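Local coordinates for Tll0287 protein (Thermosynechococcus elongatus, PDB 5B82) that binds a covalently attached heme c in a PAS-like domain and may take part in redox sensing or signalling, at residues L31-T36 against N82-R87; R87-K92 against H98-A103; T102-Q107 against H130-I135; V106-Q111 against Q119-T124. All coordinates share one frame; numbering follows the deposited sequence. Where two conformers were deposited one is given.

Contact 1. Residues L31-T36 against N82-R87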
# COMPACT_ATOMS: atom_id res chain seq x y z
N LEU A 31 9.37 -7.47 15.89
CA LEU A 31 9.89 -6.82 14.69
C LEU A 31 9.79 -7.76 13.49
O LEU A 31 9.30 -7.39 12.39
CB LEU A 31 11.33 -6.38 14.93
CG LEU A 31 11.49 -5.40 16.10
CD1 LEU A 31 12.96 -5.25 16.47
CD2 LEU A 31 10.91 -4.06 15.72
N GLY A 32 10.24 -9.01 13.71
CA GLY A 32 10.16 -9.98 12.61
C GLY A 32 8.73 -10.25 12.16
O GLY A 32 8.46 -10.39 10.96
N LYS A 33 7.82 -10.35 13.13
CA LYS A 33 6.40 -10.55 12.87
C LYS A 33 5.84 -9.41 12.01
O LYS A 33 5.03 -9.65 11.11
CB LYS A 33 5.62 -10.66 14.18
CG LYS A 33 4.13 -10.82 13.97
CD LYS A 33 3.39 -11.28 15.21
CE LYS A 33 1.98 -11.74 14.82
NZ LYS A 33 1.19 -12.24 15.98
N VAL A 34 6.27 -8.18 12.29
CA VAL A 34 5.87 -7.06 11.43
C VAL A 34 6.37 -7.24 9.99
O VAL A 34 5.57 -7.12 9.03
CB VAL A 34 6.37 -5.70 11.98
CG1 VAL A 34 6.16 -4.60 10.93
CG2 VAL A 34 5.66 -5.33 13.27
N VAL A 35 7.66 -7.52 9.83
CA VAL A 35 8.18 -7.72 8.45
C VAL A 35 7.41 -8.81 7.68
O VAL A 35 6.99 -8.63 6.50
CB VAL A 35 9.71 -8.03 8.46
CG1 VAL A 35 10.22 -8.43 7.06
CG2 VAL A 35 10.49 -6.84 9.03
N THR A 36 7.20 -9.94 8.36
CA THR A 36 6.49 -11.05 7.75
C THR A 36 5.05 -10.70 7.39
O THR A 36 4.60 -10.98 6.27
CB THR A 36 6.49 -12.30 8.64
OG1 THR A 36 7.83 -12.73 8.86
CG2 THR A 36 5.72 -13.43 7.95
N ASN A 82 -2.73 -6.89 16.71
CA ASN A 82 -1.40 -6.77 17.27
C ASN A 82 -1.12 -5.52 18.13
O ASN A 82 -0.07 -5.40 18.75
CB ASN A 82 -0.36 -6.88 16.16
CG ASN A 82 -0.29 -8.28 15.58
OD1 ASN A 82 0.36 -9.17 16.13
ND2 ASN A 82 -0.97 -8.48 14.46
N GLY A 83 -2.07 -4.60 18.16
CA GLY A 83 -1.85 -3.34 18.84
C GLY A 83 -0.86 -2.47 18.08
O GLY A 83 -0.10 -1.70 18.67
N TRP A 84 -0.84 -2.63 16.75
CA TRP A 84 -0.03 -1.78 15.89
C TRP A 84 -0.94 -0.78 15.18
O TRP A 84 -2.15 -0.91 15.20
CB TRP A 84 0.66 -2.63 14.81
CG TRP A 84 1.52 -3.74 15.33
CD1 TRP A 84 2.10 -3.83 16.56
CD2 TRP A 84 1.89 -4.94 14.62
NE1 TRP A 84 2.81 -5.00 16.67
CE2 TRP A 84 2.70 -5.71 15.50
CE3 TRP A 84 1.62 -5.45 13.35
CZ2 TRP A 84 3.23 -6.94 15.14
CZ3 TRP A 84 2.15 -6.68 12.98
CH2 TRP A 84 2.95 -7.41 13.87
N GLN A 85 -0.33 0.23 14.57
CA GLN A 85 -1.02 1.00 13.54
C GLN A 85 -0.48 0.46 12.22
O GLN A 85 0.73 0.32 12.08
CB GLN A 85 -0.69 2.48 13.67
CG GLN A 85 -1.26 3.10 14.94
CD GLN A 85 -0.37 4.18 15.49
OE1 GLN A 85 -0.05 5.15 14.80
NE2 GLN A 85 0.06 4.01 16.73
N VAL A 86 -1.36 0.14 11.28
CA VAL A 86 -0.96 -0.37 9.97
C VAL A 86 -1.77 0.36 8.92
O VAL A 86 -2.99 0.44 9.04
CB VAL A 86 -1.24 -1.88 9.83
CG1 VAL A 86 -0.80 -2.39 8.43
CG2 VAL A 86 -0.54 -2.65 10.94
N ARG A 87 -1.09 0.90 7.91
CA ARG A 87 -1.77 1.73 6.93
C ARG A 87 -0.99 1.83 5.62
O ARG A 87 0.23 1.99 5.61
CB ARG A 87 -1.95 3.14 7.50
CG ARG A 87 -2.86 4.04 6.68
CD ARG A 87 -3.16 5.32 7.45
NE ARG A 87 -2.01 6.23 7.50
CZ ARG A 87 -1.84 7.26 6.68
NH1 ARG A 87 -2.74 7.53 5.74
NH2 ARG A 87 -0.76 8.02 6.80
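N82, the last residue of helix 69-82, reaches across to K33: N82 OD1 lies 3.2 Å from K33 NZ, a weak hydrogen bond, and the K33 CE methylene rides just as near the same oxygen. K33 leaves helix 28-49 with CG anti to the backbone N (chi1 178°) and stays extended to its amine, which is how it spans the distance. The other end of the N82 amide turns back into its own helix, where ND2 donates to I78 O and helps fix the amide's rotation. At G83 the chain leaves helical geometry with a positive phi (71°), and the turn brings W84 back against N82. The indole is then sandwiched. N82 CB sits 3.3 Å above the centre of one face of the W84 ring, while V34 CG2 presses on the opposite face in a CH-pi contact, 3.5 Å from the centroid of the W84 six-membered ring and 14° off its normal. In the ring plane, K33 CG meets the edge, 3.6 Å from W84 CH2. The polar edge is held too, because W84 NE1 donates to E30 OE2, one turn before V34 on the same helix. From Q85 the chain runs as the edge strand 85-89 of the PAS-like antiparallel sheet, pairing through Q85 and R87 with T179 and A177 of strand 172-181. V86 packs on A75 and A79 of helix 69-82, and V34 rests on V178, I180 and Y131, so helix 28-49 lies against the two central strands, 172-181 and 128-136.

Contact 2. Residues R87-K92 against H98-A103; sequences RQVALK and HAPRTA. With HEC (heme c), chain B.
A90 N donates to H98 O at 2.9 Å, just where strand 85-89 ends. The two backbones run almost at right angles (79°), and V89 CA adds a CA-H...O contact to the same H98 oxygen. R87, its chain bent at chi3 (73°), grips A99 O end-on with two nitrogens, NH1 at 2.8 Å and NH2 at 3.2 Å, the oxygen lying in the guanidinium plane. The R101 guanidinium lies flat on that of R87, planes 4° apart and centres 3.7 Å apart, with V89 CG2 on the opposite face. D105, in a salt bridge with R87 NH2, probably eases the meeting of like charges. H98 turns to the heme: its ND1 bonds propionate O2A at 2.6 Å in the plane of the imidazole, while Q88 CB stands 4.2 Å from the centroid of the H98 ring, over its face. Q88 OE1 accepts from R45, but the buried Q88 O has no polar partner and meets H98 CA and CB instead. This heme-binding loop thus rests on a strand paired with 172-181 through R87 and V89, while P100 touches V89 CG1 and L109 of helix 103-114.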
# COMPACT_ATOMS: atom_id res chain seq x y z
N ARG A 87 -1.09 0.90 7.91
CA ARG A 87 -1.77 1.73 6.93
C ARG A 87 -0.99 1.83 5.62
O ARG A 87 0.23 1.99 5.61
CB ARG A 87 -1.95 3.14 7.50
CG ARG A 87 -2.86 4.04 6.68
CD ARG A 87 -3.16 5.32 7.45
NE ARG A 87 -2.01 6.23 7.50
CZ ARG A 87 -1.84 7.26 6.68
NH1 ARG A 87 -2.74 7.53 5.74
NH2 ARG A 87 -0.76 8.02 6.80
N GLN A 88 -1.72 1.75 4.51
CA GLN A 88 -1.12 2.04 3.21
C GLN A 88 -1.07 3.54 3.04
O GLN A 88 -1.99 4.26 3.45
CB GLN A 88 -1.95 1.43 2.09
CG GLN A 88 -1.97 -0.09 2.12
CD GLN A 88 -3.05 -0.65 1.22
OE1 GLN A 88 -2.78 -1.07 0.09
NE2 GLN A 88 -4.29 -0.66 1.71
N VAL A 89 0.01 4.03 2.46
CA VAL A 89 0.19 5.45 2.25
C VAL A 89 0.71 5.69 0.85
O VAL A 89 1.67 5.05 0.43
CB VAL A 89 1.21 6.04 3.24
CG1 VAL A 89 1.30 7.56 3.06
CG2 VAL A 89 0.82 5.68 4.68
N ALA A 90 0.08 6.61 0.12
CA ALA A 90 0.53 6.95 -1.22
C ALA A 90 0.30 8.42 -1.52
O ALA A 90 -0.70 9.01 -1.10
CB ALA A 90 -0.17 6.09 -2.27
N LEU A 91 1.26 9.02 -2.23
CA LEU A 91 1.12 10.38 -2.72
C LEU A 91 -0.10 10.49 -3.63
O LEU A 91 -0.90 11.43 -3.51
CB LEU A 91 2.38 10.77 -3.51
CG LEU A 91 2.30 12.03 -4.36
CD1 LEU A 91 2.56 13.27 -3.51
CD2 LEU A 91 3.27 11.95 -5.53
N LYS A 92 -0.24 9.53 -4.54
CA LYS A 92 -1.39 9.44 -5.43
C LYS A 92 -2.28 8.32 -4.93
O LYS A 92 -2.09 7.16 -5.29
CB LYS A 92 -0.93 9.15 -6.87
CG LYS A 92 0.08 10.16 -7.40
CD LYS A 92 0.79 9.67 -8.66
CE LYS A 92 -0.16 9.59 -9.84
NZ LYS A 92 0.58 9.19 -11.09
N HIS A 98 -5.59 6.96 2.86
CA HIS A 98 -4.24 6.55 2.54
C HIS A 98 -3.33 7.71 2.15
O HIS A 98 -2.27 7.51 1.58
CB HIS A 98 -4.30 5.49 1.43
CG HIS A 98 -5.06 4.25 1.82
ND1 HIS A 98 -5.65 3.41 0.90
CD2 HIS A 98 -5.32 3.73 3.04
CE1 HIS A 98 -6.24 2.42 1.54
NE2 HIS A 98 -6.06 2.58 2.84
N ALA A 99 -3.75 8.94 2.45
CA ALA A 99 -2.92 10.10 2.14
C ALA A 99 -1.73 10.18 3.09
O ALA A 99 -1.78 9.65 4.20
CB ALA A 99 -3.75 11.39 2.22
N PRO A 100 -0.65 10.84 2.66
CA PRO A 100 0.41 11.11 3.63
C PRO A 100 -0.15 12.06 4.69
O PRO A 100 -0.94 12.93 4.36
CB PRO A 100 1.47 11.81 2.78
CG PRO A 100 1.21 11.31 1.37
CD PRO A 100 -0.28 11.24 1.29
N ARG A 101 0.23 11.86 5.95
CA ARG A 101 -0.31 12.68 7.04
C ARG A 101 0.76 13.43 7.81
O ARG A 101 0.50 14.50 8.36
CB ARG A 101 -1.08 11.81 8.02
CG ARG A 101 -2.35 11.24 7.45
CD ARG A 101 -3.01 10.29 8.42
NE ARG A 101 -4.26 9.78 7.87
CZ ARG A 101 -4.86 8.67 8.29
NH1 ARG A 101 -4.32 7.96 9.27
NH2 ARG A 101 -5.99 8.28 7.73
N THR A 102 1.96 12.86 7.86
CA THR A 102 3.03 13.42 8.67
C THR A 102 4.30 13.65 7.87
O THR A 102 4.43 13.15 6.75
CB THR A 102 3.39 12.48 9.83
OG1 THR A 102 3.76 11.21 9.30
CG2 THR A 102 2.22 12.31 10.79
N ALA A 103 5.22 14.42 8.45
CA ALA A 103 6.54 14.64 7.87
C ALA A 103 7.26 13.32 7.69
O ALA A 103 8.05 13.15 6.76
CB ALA A 103 7.36 15.57 8.75
FE HEC B . -4.91 -1.04 -6.20
CHA HEC B . -5.87 1.02 -3.67
CHB HEC B . -1.59 -0.66 -5.17
CHC HEC B . -3.89 -3.28 -8.53
CHD HEC B . -8.10 -1.11 -7.47
NA HEC B . -3.91 0.04 -4.74
C1A HEC B . -4.54 0.72 -3.72
C2A HEC B . -3.55 1.08 -2.72
C3A HEC B . -2.37 0.60 -3.15
C4A HEC B . -2.57 -0.05 -4.42
CMA HEC B . -1.00 0.72 -2.45
CAA HEC B . -3.81 1.84 -1.40
CBA HEC B . -3.43 3.32 -1.50
CGA HEC B . -4.54 4.09 -2.17
O1A HEC B . -4.30 4.65 -3.27
O2A HEC B . -5.67 4.13 -1.63
NB HEC B . -3.08 -1.79 -6.74
C1B HEC B . -1.85 -1.56 -6.17
C2B HEC B . -0.87 -2.42 -6.80
C3B HEC B . -1.51 -3.14 -7.73
C4B HEC B . -2.91 -2.76 -7.71
CMB HEC B . 0.64 -2.46 -6.48
CAB HEC B . -0.88 -4.20 -8.67
CBB HEC B . -0.38 -5.42 -7.86
NC HEC B . -5.82 -1.98 -7.74
C1C HEC B . -5.22 -2.92 -8.55
C2C HEC B . -6.25 -3.57 -9.32
C3C HEC B . -7.40 -2.88 -9.14
C4C HEC B . -7.16 -1.93 -8.07
CMC HEC B . -5.94 -4.53 -10.49
CAC HEC B . -8.76 -3.12 -9.84
CBC HEC B . -9.35 -4.54 -9.68
ND HEC B . -6.69 -0.14 -5.71
C1D HEC B . -7.92 -0.43 -6.29
C2D HEC B . -8.97 0.12 -5.46
C3D HEC B . -8.26 0.78 -4.29
C4D HEC B . -6.85 0.58 -4.53
CMD HEC B . -10.49 0.05 -5.69
CAD HEC B . -8.88 1.51 -3.08
CBD HEC B . -9.10 0.41 -2.04
CGD HEC B . -9.54 0.99 -0.71
O1D HEC B . -10.63 1.59 -0.64
O2D HEC B . -8.78 0.83 0.27

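Contact 3. Residues T102-Q107 against H130-I135; sequences TALDVQ and HYFRRI
L104 drops from the first turn of helix 103-114 onto H130 and F132 of strand 128-136, in a helix-on-sheet packing of the PAS-like fold; a capping box of T102 and D105 starts the helix. The helix and strand axes pass 10.8 Å apart at 37°. The L104 CB bond heads toward the strand, and with CG anti to the backbone N (chi1 180°) the branch point is delivered to the F132 ring, L104 CG lying 3.6 Å from F132 CZ. Beyond it the methyls divide the work. L104 CD1 stays by the same corner, 4.0 Å from F132 CZ. CD2 serves two rings: it touches F132 at the edge, in the ring plane, and sits over the centre of the H130 imidazole, 3.8 Å from its centroid, a CH-pi contact 10° off the normal. That imidazole is held in rotation by bonds at both nitrogens, ND1 with T179 OG1 and NE2 with D125 OD1, so it offers a steady face. D105 points away at CB, yet its carboxylate swings back, bringing OD1 near the edge of F132, while OD2 accepts from R101 N. The box itself is uneven: D105 N donates to T102 OG1 at 3.2 Å, and T102 N returns only a weak bond to D105 OD2 at 3.3 Å.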
# COMPACT_ATOMS: atom_id res chain seq x y z
N THR A 102 1.96 12.86 7.86
CA THR A 102 3.03 13.42 8.67
C THR A 102 4.30 13.65 7.87
O THR A 102 4.43 13.15 6.75
CB THR A 102 3.39 12.48 9.83
OG1 THR A 102 3.76 11.21 9.30
CG2 THR A 102 2.22 12.31 10.79
N ALA A 103 5.22 14.42 8.45
CA ALA A 103 6.54 14.64 7.87
C ALA A 103 7.26 13.32 7.69
O ALA A 103 8.05 13.15 6.76
CB ALA A 103 7.36 15.57 8.75
N LEU A 104 6.99 12.36 8.58
CA LEU A 104 7.61 11.05 8.45
C LEU A 104 7.09 10.29 7.23
O LEU A 104 7.86 9.61 6.54
CB LEU A 104 7.40 10.22 9.71
CG LEU A 104 8.01 8.82 9.67
CD1 LEU A 104 9.48 8.84 9.28
CD2 LEU A 104 7.81 8.14 11.01
N ASP A 105 5.80 10.39 6.96
CA ASP A 105 5.25 9.75 5.76
C ASP A 105 5.99 10.26 4.52
O ASP A 105 6.45 9.48 3.67
CB ASP A 105 3.75 10.01 5.62
CG ASP A 105 2.91 9.21 6.62
OD1 ASP A 105 3.35 8.12 7.05
OD2 ASP A 105 1.79 9.66 6.95
N VAL A 106 6.11 11.59 4.44
CA VAL A 106 6.71 12.24 3.28
C VAL A 106 8.18 11.88 3.19
O VAL A 106 8.70 11.61 2.09
CB VAL A 106 6.53 13.77 3.32
CG1 VAL A 106 7.23 14.41 2.14
CG2 VAL A 106 5.06 14.13 3.30
N GLN A 107 8.85 11.86 4.33
CA GLN A 107 10.25 11.48 4.41
C GLN A 107 10.47 10.06 3.89
O GLN A 107 11.44 9.78 3.17
CB GLN A 107 10.75 11.57 5.86
CG GLN A 107 12.19 11.11 6.05
CD GLN A 107 12.53 10.78 7.50
OE1 GLN A 107 13.33 9.89 7.78
NE2 GLN A 107 11.92 11.51 8.44
N HIS A 130 8.78 2.36 13.68
CA HIS A 130 8.01 2.53 12.46
C HIS A 130 8.68 1.73 11.34
O HIS A 130 9.86 1.92 11.09
CB HIS A 130 7.97 3.99 12.03
CG HIS A 130 7.59 4.95 13.12
ND1 HIS A 130 6.30 5.36 13.33
CD2 HIS A 130 8.35 5.59 14.03
CE1 HIS A 130 6.27 6.22 14.34
NE2 HIS A 130 7.51 6.38 14.78
N TYR A 131 7.92 0.87 10.67
CA TYR A 131 8.45 0.11 9.56
C TYR A 131 7.71 0.53 8.30
O TYR A 131 6.48 0.67 8.32
CB TYR A 131 8.25 -1.39 9.81
CG TYR A 131 8.65 -2.32 8.66
CD1 TYR A 131 9.98 -2.56 8.36
CD2 TYR A 131 7.68 -2.99 7.91
CE1 TYR A 131 10.35 -3.44 7.34
CE2 TYR A 131 8.05 -3.88 6.87
CZ TYR A 131 9.38 -4.09 6.60
OH TYR A 131 9.75 -4.97 5.59
N PHE A 132 8.47 0.75 7.23
CA PHE A 132 7.91 1.14 5.95
C PHE A 132 8.40 0.16 4.90
O PHE A 132 9.56 -0.23 4.91
CB PHE A 132 8.36 2.55 5.57
CG PHE A 132 8.00 3.60 6.60
CD1 PHE A 132 6.77 4.23 6.55
CD2 PHE A 132 8.89 3.93 7.61
CE1 PHE A 132 6.42 5.20 7.51
CE2 PHE A 132 8.55 4.91 8.57
CZ PHE A 132 7.32 5.53 8.51
N ARG A 133 7.53 -0.20 3.98
CA ARG A 133 7.91 -1.14 2.92
C ARG A 133 7.33 -0.62 1.61
O ARG A 133 6.13 -0.41 1.48
CB ARG A 133 7.43 -2.56 3.26
CG ARG A 133 8.11 -3.69 2.43
CD ARG A 133 7.31 -4.06 1.21
NE ARG A 133 7.87 -5.23 0.52
CZ ARG A 133 8.69 -5.17 -0.52
NH1 ARG A 133 9.06 -3.98 -1.00
NH2 ARG A 133 9.14 -6.28 -1.09
N ARG A 134 8.21 -0.40 0.64
CA ARG A 134 7.76 0.17 -0.63
C ARG A 134 6.80 -0.76 -1.39
O ARG A 134 6.85 -1.98 -1.27
CB ARG A 134 8.95 0.56 -1.52
CG ARG A 134 9.34 -0.47 -2.56
CD ARG A 134 10.68 -0.12 -3.26
NE ARG A 134 10.55 0.86 -4.34
CZ ARG A 134 11.33 1.93 -4.47
NH1 ARG A 134 12.28 2.18 -3.57
NH2 ARG A 134 11.16 2.76 -5.49
N ILE A 135 5.90 -0.14 -2.14
CA ILE A 135 5.02 -0.85 -3.06
C ILE A 135 5.32 -0.35 -4.47
O ILE A 135 5.21 0.85 -4.75
CB ILE A 135 3.54 -0.55 -2.76
CG1 ILE A 135 3.19 -1.01 -1.35
CG2 ILE A 135 2.63 -1.24 -3.78
CD1 ILE A 135 1.93 -0.39 -0.78

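Contact 4. Residues V106-Q111 against Q119-T124; sequences VQALNQ and QAFWQT
Q111, in the conformer described here, lays its amide over one face of the F121 ring, the two planes 29° apart and the side chains crossing at about a right angle. A second conformer was deposited, so the overlap is only as sure as this one, and which end of the amide meets the ring is doubtful. The other hold on the ring comes at its rim, where A108 CB lies 3.7 Å from F121 CZ, near the ring plane. F121 CG is wedged between its own backbone N and C, which aims the ring tip at the helix. Next to the ring Q107 and Q123 approach from opposite directions. Q107 OE1 and Q123 OE1 stand 3.2 Å apart in the model; the amide orientations are uncertain, and with one of the two turned over the pair may be a hydrogen bond. The helix and strand axes run 10.1 Å apart at 146°, closer to antiparallel than to perpendicular. Here helix 103-114 packs over strand 120-125, an outermost strand of the sheet, which pairs through F121 and Q123 with F132 and H130 of strand 128-136. The F121 ring also meets that of F132, while A108 reaches inward to M175 of strand 172-181.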
# COMPACT_ATOMS: atom_id res chain seq x y z
N VAL A 106 6.11 11.59 4.44
CA VAL A 106 6.71 12.24 3.28
C VAL A 106 8.18 11.88 3.19
O VAL A 106 8.70 11.61 2.09
CB VAL A 106 6.53 13.77 3.32
CG1 VAL A 106 7.23 14.41 2.14
CG2 VAL A 106 5.06 14.13 3.30
N GLN A 107 8.85 11.86 4.33
CA GLN A 107 10.25 11.48 4.41
C GLN A 107 10.47 10.06 3.89
O GLN A 107 11.44 9.78 3.17
CB GLN A 107 10.75 11.57 5.86
CG GLN A 107 12.19 11.11 6.05
CD GLN A 107 12.53 10.78 7.50
OE1 GLN A 107 13.33 9.89 7.78
NE2 GLN A 107 11.92 11.51 8.44
N ALA A 108 9.57 9.15 4.27
CA ALA A 108 9.73 7.74 3.92
C ALA A 108 9.52 7.55 2.43
O ALA A 108 10.32 6.90 1.76
CB ALA A 108 8.77 6.87 4.73
N LEU A 109 8.43 8.14 1.93
CA LEU A 109 8.15 8.11 0.50
C LEU A 109 9.32 8.68 -0.28
O LEU A 109 9.73 8.11 -1.29
CB LEU A 109 6.86 8.84 0.15
CG LEU A 109 5.59 8.12 0.62
CD1 LEU A 109 4.36 9.00 0.41
CD2 LEU A 109 5.43 6.81 -0.14
N ASN A 110 9.86 9.80 0.19
CA ASN A 110 11.07 10.36 -0.40
C ASN A 110 12.25 9.38 -0.41
O ASN A 110 12.96 9.30 -1.42
CB ASN A 110 11.48 11.66 0.29
CG ASN A 110 10.87 12.88 -0.36
OD1 ASN A 110 10.86 13.00 -1.58
ND2 ASN A 110 10.37 13.80 0.46
N GLN A 111 12.47 8.66 0.69
CA GLN A 111 13.56 7.69 0.75
C GLN A 111 13.38 6.63 -0.33
O GLN A 111 14.31 6.31 -1.07
CB GLN A 111 13.68 7.05 2.13
CG GLN A 111 14.57 7.83 3.11
CD GLN A 111 14.61 7.22 4.51
OE1 GLN A 111 14.10 7.81 5.47
NE2 GLN A 111 15.25 6.06 4.65
N GLN A 119 14.10 -1.41 -0.39
CA GLN A 119 12.81 -2.09 -0.28
C GLN A 119 12.02 -1.71 0.97
O GLN A 119 10.79 -1.63 0.94
CB GLN A 119 12.96 -3.60 -0.35
CG GLN A 119 13.44 -4.08 -1.72
CD GLN A 119 12.66 -3.45 -2.88
OE1 GLN A 119 11.43 -3.52 -2.93
NE2 GLN A 119 13.38 -2.84 -3.82
N ALA A 120 12.72 -1.53 2.08
CA ALA A 120 12.03 -1.24 3.34
C ALA A 120 13.00 -0.73 4.37
O ALA A 120 14.20 -0.93 4.27
CB ALA A 120 11.34 -2.49 3.87
N PHE A 121 12.48 -0.09 5.41
CA PHE A 121 13.37 0.32 6.48
C PHE A 121 12.58 0.52 7.76
O PHE A 121 11.36 0.70 7.71
CB PHE A 121 14.15 1.59 6.10
CG PHE A 121 13.32 2.84 6.06
CD1 PHE A 121 13.24 3.66 7.18
CD2 PHE A 121 12.64 3.21 4.91
CE1 PHE A 121 12.48 4.82 7.16
CE2 PHE A 121 11.88 4.36 4.88
CZ PHE A 121 11.80 5.18 6.01
N TRP A 122 13.27 0.43 8.90
CA TRP A 122 12.61 0.84 10.11
C TRP A 122 13.35 1.94 10.84
O TRP A 122 14.56 2.10 10.75
CB TRP A 122 12.11 -0.33 11.00
CG TRP A 122 13.08 -1.38 11.47
CD1 TRP A 122 13.52 -2.47 10.77
CD2 TRP A 122 13.65 -1.50 12.78
NE1 TRP A 122 14.36 -3.24 11.55
CE2 TRP A 122 14.45 -2.66 12.79
CE3 TRP A 122 13.58 -0.73 13.95
CZ2 TRP A 122 15.18 -3.06 13.91
CZ3 TRP A 122 14.29 -1.13 15.06
CH2 TRP A 122 15.08 -2.29 15.03
N GLN A 123 12.57 2.77 11.51
CA GLN A 123 13.06 4.00 12.11
C GLN A 123 12.46 4.10 13.50
O GLN A 123 11.32 3.69 13.70
CB GLN A 123 12.58 5.16 11.25
CG GLN A 123 12.74 6.53 11.84
CD GLN A 123 12.83 7.59 10.76
OE1 GLN A 123 13.27 7.31 9.64
NE2 GLN A 123 12.42 8.81 11.09
N THR A 124 13.21 4.63 14.47
CA THR A 124 12.69 4.78 15.81
C THR A 124 12.64 6.24 16.21
O THR A 124 13.56 7.02 15.91
CB THR A 124 13.51 4.01 16.86
OG1 THR A 124 14.91 4.26 16.66
CG2 THR A 124 13.25 2.52 16.76

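Contacts 3 and 4 share helix 103-114 and lie about 4 Å apart between centres. Contact 3 is buried, a leucine against two rings, whereas contact 4, toward the sheet's edge, is a surface contact with glutamine amides. Contacts 1 and 2 share strand 85-89 and R87 but differ in chemistry: contact 1 is mainly aromatic packing with a weak polar rim, partly buried and away from the heme, while contact 2, also partly buried, carries charge and touches a propionate. A salt bridge from R87 to the start of helix 103-114 ties contact 2 to contact 3. Helix 28-49 of contact 1 and helix 103-114 pack on opposite faces of the sheet, reached by Y131 and F132 of strand 128-136 respectively.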